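Long-range contacts in probable ss-1,3-N-acetylglucosaminyltransferase (Staphylococcus aureus, PDB 6H4F), which is probably a family 2 glycosyltransferase of the GT-A type, pairing an alpha/beta domain with a helical linker region of the TarS kind: residues Y170-L175 with T275-R280; Q269-Y274 with R313-Y318. All blocks are in the same frame, centred on the assembly; numbering follows the deposited sequence.

Contact 1. Residues Y170-L175 with T275-R280; sequences YALSVL and TTRLLR. With FQ8 ([(2~{R},3~{S},4~{S})-2,3,4,5-tetrakis(oxidanyl)pentyl] [(2~{R},3~{R},4~{S})-2,3,4-tris(oxidanyl)-5-[oxidanyl-[(2~{R},3~{S},4~{S})-2,3,4-tris(oxidanyl)-5-phosphonooxy-pentoxy]phosphoryl]oxy-pentyl] hydrogen phosphate), chain M.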
loop_
_atom_site.group_PDB
_atom_site.type_symbol
_atom_site.label_atom_id
_atom_site.label_comp_id
_atom_site.label_asym_id
_atom_site.label_seq_id
_atom_site.Cartn_x
_atom_site.Cartn_y
_atom_site.Cartn_z
ATOM N N TYR A 170 -0.767 7.773 28.132
ATOM C CA TYR A 170 -0.923 8.954 27.311
ATOM C C TYR A 170 -0.682 10.250 28.118
ATOM O O TYR A 170 -0.889 11.354 27.597
ATOM C CB TYR A 170 -2.298 8.966 26.660
ATOM C CG TYR A 170 -2.480 7.881 25.626
ATOM C CD1 TYR A 170 -1.913 8.007 24.389
ATOM C CD2 TYR A 170 -3.237 6.744 25.875
ATOM C CE1 TYR A 170 -2.072 7.042 23.406
ATOM C CE2 TYR A 170 -3.404 5.758 24.921
ATOM C CZ TYR A 170 -2.821 5.907 23.674
ATOM O OH TYR A 170 -2.980 4.960 22.697
ATOM N N ALA A 171 -0.206 10.142 29.362
ATOM C CA ALA A 171 0.074 11.337 30.188
ATOM C C ALA A 171 1.326 11.077 31.029
ATOM O O ALA A 171 1.238 10.913 32.261
ATOM C CB ALA A 171 -1.110 11.644 31.064
ATOM N N LEU A 172 2.476 10.987 30.354
ATOM C CA LEU A 172 3.709 10.516 30.968
ATOM C C LEU A 172 4.679 11.660 31.318
ATOM O O LEU A 172 5.819 11.379 31.684
ATOM C CB LEU A 172 4.366 9.533 29.996
ATOM C CG LEU A 172 3.700 8.171 29.884
ATOM C CD1 LEU A 172 4.420 7.310 28.871
ATOM C CD2 LEU A 172 3.646 7.447 31.217
ATOM N N SER A 173 4.238 12.925 31.252
ATOM C CA SER A 173 5.069 14.044 31.774
ATOM C C SER A 173 5.351 13.803 33.264
ATOM O O SER A 173 4.639 13.022 33.924
ATOM C CB SER A 173 4.406 15.384 31.572
ATOM O OG SER A 173 3.484 15.667 32.633
ATOM N N VAL A 174 6.354 14.492 33.808
ATOM C CA VAL A 174 6.612 14.438 35.254
ATOM C C VAL A 174 5.944 15.618 35.973
ATOM O O VAL A 174 6.252 15.876 37.129
ATOM C CB VAL A 174 8.107 14.356 35.574
ATOM C CG1 VAL A 174 8.698 13.057 35.078
ATOM C CG2 VAL A 174 8.881 15.530 35.031
ATOM N N LEU A 175 4.991 16.282 35.319
ATOM C CA LEU A 175 4.288 17.434 35.910
ATOM C C LEU A 175 3.153 16.913 36.799
ATOM O O LEU A 175 1.955 17.084 36.522
ATOM C CB LEU A 175 3.814 18.352 34.776
ATOM C CG LEU A 175 4.895 18.690 33.750
ATOM C CD1 LEU A 175 4.340 19.525 32.594
ATOM C CD2 LEU A 175 6.083 19.395 34.414
ATOM N N THR A 275 3.403 0.726 22.824
ATOM C CA THR A 275 3.641 0.703 21.394
ATOM C C THR A 275 2.582 1.553 20.682
ATOM O O THR A 275 2.906 2.343 19.788
ATOM C CB THR A 275 3.665 -0.734 20.845
ATOM O OG1 THR A 275 4.723 -1.446 21.487
ATOM C CG2 THR A 275 3.861 -0.766 19.348
ATOM N N THR A 276 1.321 1.399 21.083
ATOM C CA THR A 276 0.238 2.163 20.501
ATOM C C THR A 276 0.494 3.664 20.700
ATOM O O THR A 276 0.379 4.441 19.741
ATOM C CB THR A 276 -1.121 1.762 21.089
ATOM O OG1 THR A 276 -1.311 0.356 20.907
ATOM C CG2 THR A 276 -2.270 2.521 20.453
ATOM N N ARG A 277 0.851 4.060 21.932
ATOM C CA ARG A 277 1.087 5.455 22.256
ATOM C C ARG A 277 2.241 6.003 21.397
ATOM O O ARG A 277 2.169 7.120 20.885
ATOM C CB ARG A 277 1.378 5.651 23.747
ATOM C CG ARG A 277 1.798 7.076 24.107
ATOM C CD ARG A 277 3.278 7.252 24.471
ATOM N NE ARG A 277 3.769 8.615 24.305
ATOM C CZ ARG A 277 3.516 9.628 25.144
ATOM N NH1 ARG A 277 2.678 9.483 26.173
ATOM N NH2 ARG A 277 4.102 10.796 24.956
ATOM N N LEU A 278 3.289 5.185 21.241
ATOM C CA LEU A 278 4.458 5.540 20.460
ATOM C C LEU A 278 4.064 5.779 18.995
ATOM O O LEU A 278 4.547 6.727 18.370
ATOM C CB LEU A 278 5.476 4.412 20.593
ATOM C CG LEU A 278 6.794 4.596 19.848
ATOM C CD1 LEU A 278 7.527 5.837 20.356
ATOM C CD2 LEU A 278 7.672 3.362 20.023
ATOM N N LEU A 279 3.183 4.931 18.454
ATOM C CA LEU A 279 2.756 5.068 17.075
ATOM C C LEU A 279 1.780 6.240 16.930
ATOM O O LEU A 279 1.758 6.869 15.888
ATOM C CB LEU A 279 2.120 3.763 16.596
ATOM C CG LEU A 279 3.094 2.602 16.474
ATOM C CD1 LEU A 279 2.367 1.308 16.162
ATOM C CD2 LEU A 279 4.129 2.891 15.420
ATOM N N ARG A 280 1.000 6.547 17.966
ATOM C CA ARG A 280 0.082 7.691 17.872
ATOM C C ARG A 280 0.805 9.031 18.081
ATOM O O ARG A 280 0.378 10.013 17.503
ATOM C CB ARG A 280 -1.059 7.607 18.878
ATOM C CG ARG A 280 -2.091 6.539 18.557
ATOM C CD ARG A 280 -3.211 6.632 19.570
ATOM N NE ARG A 280 -4.182 5.581 19.392
ATOM C CZ ARG A 280 -5.111 5.588 18.448
ATOM N NH1 ARG A 280 -5.112 6.547 17.533
ATOM N NH2 ARG A 280 -5.989 4.604 18.388
HETATM O OAN FQ8 M . -7.571 2.904 22.433
HETATM P PBL FQ8 M . -6.245 3.715 22.028
HETATM O OAO FQ8 M . -5.804 3.095 20.619
HETATM O OAA FQ8 M . -5.188 3.571 23.046
HETATM O OAX FQ8 M . -6.705 5.219 21.737
HETATM C CAS FQ8 M . -5.934 6.342 22.161
HETATM C CBE FQ8 M . -6.829 7.584 22.152
HETATM O OAG FQ8 M . -7.422 7.746 20.864
HETATM C CBJ FQ8 M . -6.020 8.834 22.518
HETATM O OAL FQ8 M . -4.695 8.771 21.988
HETATM C CBF FQ8 M . -5.947 8.918 24.035
HETATM O OAH FQ8 M . -7.259 9.172 24.528
HETATM C CAU FQ8 M . -4.987 10.038 24.454
HETATM O OAZ FQ8 M . -5.307 11.249 23.767
HETATM P PBN FQ8 M . -5.163 12.668 24.520
HETATM O OAQ FQ8 M . -5.801 12.440 25.972
HETATM O OAC FQ8 M . -5.852 13.749 23.785
HETATM O OBB FQ8 M . -3.601 12.932 24.749
HETATM C CAW FQ8 M . -2.719 13.021 23.628
HETATM C CBH FQ8 M . -1.259 12.861 24.067
HETATM O OAJ FQ8 M . -1.177 11.992 25.196
HETATM C CBK FQ8 M . -0.671 14.231 24.419
HETATM O OAM FQ8 M . -1.106 15.193 23.459
HETATM C CBG FQ8 M . 0.858 14.165 24.407
HETATM O OAI FQ8 M . 1.305 13.704 23.135
HETATM C CAV FQ8 M . 1.340 13.204 25.491
HETATM O OBA FQ8 M . 2.555 13.687 26.060
HETATM P PBM FQ8 M . 2.894 13.353 27.595
HETATM O OAP FQ8 M . 2.698 11.762 27.728
HETATM O OAB FQ8 M . 2.011 14.103 28.517
HETATM O OAY FQ8 M . 4.454 13.641 27.820
HETATM C CAT FQ8 M . 5.383 13.563 26.738
HETATM C CBD FQ8 M . 6.268 14.814 26.722
HETATM O OAF FQ8 M . 6.535 15.245 28.061
HETATM C CBI FQ8 M . 7.592 14.504 26.013
HETATM O OAK FQ8 M . 8.029 13.186 26.352
HETATM C CBC FQ8 M . 7.422 14.612 24.494
HETATM O OAE FQ8 M . 6.060 14.372 24.130
HETATM C CAR FQ8 M . 7.833 16.015 24.040
HETATM O OAD FQ8 M . 8.376 15.950 22.720
#
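The ring of Tyr-170 lies against the helix segment 275-280 and the ligand FQ8 together. Over one face, displaced toward the rim, sits the FQ8 hydroxyl OAL, while Arg-277 CA and Arg-280 CD approach obliquely; ring atom CE1 comes within 3.7 Å of Arg-277 CA. The guanidinium of Arg-277 presents its edge to the FQ8 phosphodiester, with phosphorus PBM in its plane, and Leu-172 CD1 and Tyr-170 CA slant toward it. Arg-280 has FQ8 OAG over one face of its guanidinium and phosphate oxygen OAO in the plane at its edge.

These placements sort the polar atoms onto two phosphates. At the phosphodiester, OAP accepts an almost straight bond from the Leu-172 backbone N (2.7 Å, N-H...O 174°) and another from Arg-277 NH1 (2.8 Å); NH2 adds only weak, longer bonds. A bend at chi2 (-108°) carries Arg-277 off the helix alongside the Tyr-170 ring and out to this oxygen, and NH1 also donates to Phe-169 O, which helps to fix the rotation of the group. At the terminal phosphate, Tyr-170 OH donates to OAA over 2.6 Å. Arg-280, extended from CG to NE, reaches OAO with NH2 (2.7 Å, 158°), its NE giving a weak second bond. Thr-276 contributes carbon: its CG2 touches Tyr-170 OH at 3.4 Å, while OG1 turns back to Gly-272 O.

No hydrogen bond joins the two segments directly. The loop between strands 134-142 and 177-179, in the glycosyltransferase family 2 region, and helix 264-281, in the TarS-type linker region, meet by apolar packing and through shared phosphates: an anion-binding site in the cleft between two parts of the chain.

Contact 2. Residues Q269-Y274 with R313-Y318; sequences QLAGKY and RDSDKY. With FQ8 ([(2~{R},3~{S},4~{S})-2,3,4,5-tetrakis(oxidanyl)pentyl] [(2~{R},3~{R},4~{S})-2,3,4-tris(oxidanyl)-5-[oxidanyl-[(2~{R},3~{S},4~{S})-2,3,4-tris(oxidanyl)-5-phosphonooxy-pentoxy]phosphoryl]oxy-pentyl] hydrogen phosphate), chain M.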
loop_
_atom_site.group_PDB
_atom_site.type_symbol
_atom_site.label_atom_id
_atom_site.label_comp_id
_atom_site.label_asym_id
_atom_site.label_seq_id
_atom_site.Cartn_x
_atom_site.Cartn_y
_atom_site.Cartn_z
ATOM N N GLN A 269 0.604 -6.749 27.733
ATOM C CA GLN A 269 -0.488 -5.824 27.545
ATOM C C GLN A 269 0.015 -4.374 27.702
ATOM O O GLN A 269 -0.362 -3.495 26.914
ATOM C CB GLN A 269 -1.600 -6.107 28.546
ATOM C CG GLN A 269 -2.867 -5.275 28.309
ATOM C CD GLN A 269 -3.804 -5.274 29.493
ATOM O OE1 GLN A 269 -3.380 -5.399 30.622
ATOM N NE2 GLN A 269 -5.091 -5.181 29.243
ATOM N N LEU A 270 0.840 -4.136 28.734
ATOM C CA LEU A 270 1.387 -2.817 28.991
ATOM C C LEU A 270 2.309 -2.402 27.834
ATOM O O LEU A 270 2.224 -1.274 27.354
ATOM C CB LEU A 270 2.145 -2.824 30.325
ATOM C CG LEU A 270 1.283 -2.921 31.582
ATOM C CD1 LEU A 270 2.127 -3.157 32.807
ATOM C CD2 LEU A 270 0.477 -1.665 31.773
ATOM N N ALA A 271 3.170 -3.322 27.389
ATOM C CA ALA A 271 4.099 -3.039 26.279
ATOM C C ALA A 271 3.305 -2.672 25.027
ATOM O O ALA A 271 3.637 -1.729 24.326
ATOM C CB ALA A 271 5.003 -4.234 26.031
ATOM N N GLY A 272 2.236 -3.427 24.757
ATOM C CA GLY A 272 1.382 -3.180 23.598
ATOM C C GLY A 272 0.746 -1.801 23.645
ATOM O O GLY A 272 0.598 -1.121 22.602
ATOM N N LYS A 273 0.336 -1.382 24.846
ATOM C CA LYS A 273 -0.257 -0.073 24.999
ATOM C C LYS A 273 0.827 0.994 24.758
ATOM O O LYS A 273 0.552 1.988 24.106
ATOM C CB LYS A 273 -0.916 0.086 26.370
ATOM C CG LYS A 273 -1.587 1.439 26.605
ATOM C CD LYS A 273 -2.660 1.844 25.600
ATOM C CE LYS A 273 -3.880 0.954 25.694
ATOM N NZ LYS A 273 -4.791 1.157 24.534
ATOM N N TYR A 274 2.052 0.785 25.265
ATOM C CA TYR A 274 3.101 1.776 25.028
ATOM C C TYR A 274 3.364 1.871 23.517
ATOM O O TYR A 274 3.507 2.969 22.994
ATOM C CB TYR A 274 4.404 1.549 25.816
ATOM C CG TYR A 274 5.312 2.736 25.620
ATOM C CD1 TYR A 274 5.094 3.921 26.304
ATOM C CD2 TYR A 274 6.263 2.739 24.618
ATOM C CE1 TYR A 274 5.846 5.055 26.049
ATOM C CE2 TYR A 274 7.011 3.875 24.335
ATOM C CZ TYR A 274 6.796 5.038 25.045
ATOM O OH TYR A 274 7.527 6.153 24.750
ATOM N N ARG A 313 6.860 -10.339 20.394
ATOM C CA ARG A 313 5.741 -10.317 19.468
ATOM C C ARG A 313 4.420 -10.597 20.195
ATOM O O ARG A 313 3.374 -10.209 19.702
ATOM C CB ARG A 313 5.953 -11.334 18.341
ATOM C CG ARG A 313 6.920 -10.837 17.265
ATOM C CD ARG A 313 6.954 -11.738 16.033
ATOM N NE ARG A 313 7.658 -11.079 14.933
ATOM C CZ ARG A 313 7.085 -10.356 13.972
ATOM N NH1 ARG A 313 5.797 -10.053 14.040
ATOM N NH2 ARG A 313 7.812 -9.946 12.943
ATOM N N ASP A 314 4.466 -11.238 21.368
ATOM C CA ASP A 314 3.264 -11.494 22.165
ATOM C C ASP A 314 2.572 -10.181 22.572
ATOM O O ASP A 314 1.391 -10.199 22.906
ATOM C CB ASP A 314 3.574 -12.316 23.417
ATOM C CG ASP A 314 3.885 -13.789 23.158
ATOM O OD1 ASP A 314 3.343 -14.342 22.169
ATOM O OD2 ASP A 314 4.663 -14.374 23.950
ATOM N N SER A 315 3.290 -9.046 22.548
ATOM C CA SER A 315 2.690 -7.749 22.884
ATOM C C SER A 315 1.850 -7.209 21.718
ATOM O O SER A 315 0.999 -6.338 21.934
ATOM C CB SER A 315 3.738 -6.749 23.278
ATOM O OG SER A 315 4.546 -6.395 22.152
ATOM N N ASP A 316 2.073 -7.716 20.498
ATOM C CA ASP A 316 1.529 -7.094 19.282
ATOM C C ASP A 316 -0.010 -7.154 19.270
ATOM O O ASP A 316 -0.667 -6.215 18.800
ATOM C CB ASP A 316 2.133 -7.699 18.010
ATOM C CG ASP A 316 3.612 -7.347 17.795
ATOM O OD1 ASP A 316 4.178 -6.531 18.617
ATOM O OD2 ASP A 316 4.207 -7.875 16.796
ATOM N N LYS A 317 -0.596 -8.223 19.813
ATOM C CA LYS A 317 -2.051 -8.354 19.805
ATOM C C LYS A 317 -2.711 -7.310 20.718
ATOM O O LYS A 317 -3.925 -7.096 20.632
ATOM C CB LYS A 317 -2.498 -9.768 20.201
ATOM C CG LYS A 317 -2.188 -10.187 21.634
ATOM C CD LYS A 317 -2.452 -11.673 21.878
ATOM C CE LYS A 317 -1.875 -12.180 23.181
ATOM N NZ LYS A 317 -0.440 -12.499 23.042
ATOM N N TYR A 318 -1.940 -6.671 21.600
ATOM C CA TYR A 318 -2.486 -5.629 22.486
ATOM C C TYR A 318 -2.284 -4.224 21.894
ATOM O O TYR A 318 -2.632 -3.244 22.527
ATOM C CB TYR A 318 -1.859 -5.749 23.865
ATOM C CG TYR A 318 -2.166 -7.049 24.560
ATOM C CD1 TYR A 318 -3.432 -7.332 25.032
ATOM C CD2 TYR A 318 -1.173 -7.993 24.746
ATOM C CE1 TYR A 318 -3.722 -8.545 25.642
ATOM C CE2 TYR A 318 -1.427 -9.190 25.395
ATOM C CZ TYR A 318 -2.705 -9.466 25.844
ATOM O OH TYR A 318 -2.930 -10.654 26.478
HETATM O OAN FQ8 M . -7.571 2.904 22.433
HETATM P PBL FQ8 M . -6.245 3.715 22.028
HETATM O OAO FQ8 M . -5.804 3.095 20.619
HETATM O OAA FQ8 M . -5.188 3.571 23.046
HETATM O OAX FQ8 M . -6.705 5.219 21.737
HETATM C CAS FQ8 M . -5.934 6.342 22.161
HETATM C CBE FQ8 M . -6.829 7.584 22.152
HETATM O OAG FQ8 M . -7.422 7.746 20.864
HETATM C CBJ FQ8 M . -6.020 8.834 22.518
HETATM O OAL FQ8 M . -4.695 8.771 21.988
HETATM C CBF FQ8 M . -5.947 8.918 24.035
HETATM O OAH FQ8 M . -7.259 9.172 24.528
HETATM C CAU FQ8 M . -4.987 10.038 24.454
HETATM O OAZ FQ8 M . -5.307 11.249 23.767
HETATM P PBN FQ8 M . -5.163 12.668 24.520
HETATM O OAQ FQ8 M . -5.801 12.440 25.972
HETATM O OAC FQ8 M . -5.852 13.749 23.785
HETATM O OBB FQ8 M . -3.601 12.932 24.749
HETATM C CAW FQ8 M . -2.719 13.021 23.628
HETATM C CBH FQ8 M . -1.259 12.861 24.067
HETATM O OAJ FQ8 M . -1.177 11.992 25.196
HETATM C CBK FQ8 M . -0.671 14.231 24.419
HETATM O OAM FQ8 M . -1.106 15.193 23.459
HETATM C CBG FQ8 M . 0.858 14.165 24.407
HETATM O OAI FQ8 M . 1.305 13.704 23.135
HETATM C CAV FQ8 M . 1.340 13.204 25.491
HETATM O OBA FQ8 M . 2.555 13.687 26.060
HETATM P PBM FQ8 M . 2.894 13.353 27.595
HETATM O OAP FQ8 M . 2.698 11.762 27.728
HETATM O OAB FQ8 M . 2.011 14.103 28.517
HETATM O OAY FQ8 M . 4.454 13.641 27.820
HETATM C CAT FQ8 M . 5.383 13.563 26.738
HETATM C CBD FQ8 M . 6.268 14.814 26.722
HETATM O OAF FQ8 M . 6.535 15.245 28.061
HETATM C CBI FQ8 M . 7.592 14.504 26.013
HETATM O OAK FQ8 M . 8.029 13.186 26.352
HETATM C CBC FQ8 M . 7.422 14.612 24.494
HETATM O OAE FQ8 M . 6.060 14.372 24.130
HETATM C CAR FQ8 M . 7.833 16.015 24.040
HETATM O OAD FQ8 M . 8.376 15.950 22.720
HETATM O O HOH W 1 -2.757 -2.652 25.562
HETATM O O HOH W 2 -3.437 -0.584 22.755
#
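Gln-269, Gly-272 and Tyr-318 carry a close packing, bridged in part by water, of helix 264-281 on a 3-10 segment, 313-318, which lies in the loop between helices 294-308 and 324-331, all within the TarS-type linker region. The backbones come nearest at Gly-272, whose CA stands 4.7 Å from Tyr-318 CA; with no side chain in the way, the 3-10 turn settles directly on the helix. There Gly-272 CA makes a C-H...O contact with Ser-315 O (3.6 Å), an oxygen that also accepts the backbone bond from Tyr-318 N. Beside it Ser-315 meets Ala-271 through CB alone, its OG being bonded back to Pro-312 O.

Tyr-318 covers the neighbouring helical turn. Gln-269 CA lies over one face of its ring, 3.9 Å from the centroid and 26° off the normal, a CH-pi contact displaced toward CG and CD2. With chi1 at -173°, Gln-269 sends CG on past CD1, so that its side chain crosses the ring at about a right angle; OE1 is taken by Lys-266. The other face of the ring carries Lys-317 CG from within its own segment, and the phenol OH is bonded to Glu-265, an earlier residue of the same helix.

Across the contact the polar backbone is joined by water. One molecule donates both to Gln-269 O (2.9 Å) and to Tyr-318 O (3.1 Å). A second donates to Tyr-318 O and accepts from Lys-273 NZ (2.8 Å), a group that also donates to FQ8 OAA at 2.9 Å. Tyr-318 O is thus satisfied by two waters, and the lysine end is held by two partners, the backbone-bound water and the phosphate, whose negative charge it probably helps to offset.

How the contacts relate
Both contacts draw on helix 264-281, on consecutive segments of it, and their centres stand about 14 Å apart. Contact 1 sets the helix against the glycosyltransferase loop, contact 2 against a 3-10 segment of the linker region. They also touch each other: Tyr-170 CE2 packs on Lys-273 CD at 4.0 Å, and Leu-172 CD1 on Tyr-274 CE1 at 3.9 Å. FQ8 unites them more specifically, because its terminal phosphate oxygen OAA receives one hydrogen bond from each contact, from Tyr-170 OH and from Lys-273 NZ. Thr-320, just beyond Tyr-318, bonds to FQ8 as well, so the loop that carries 313-318 also lines the site.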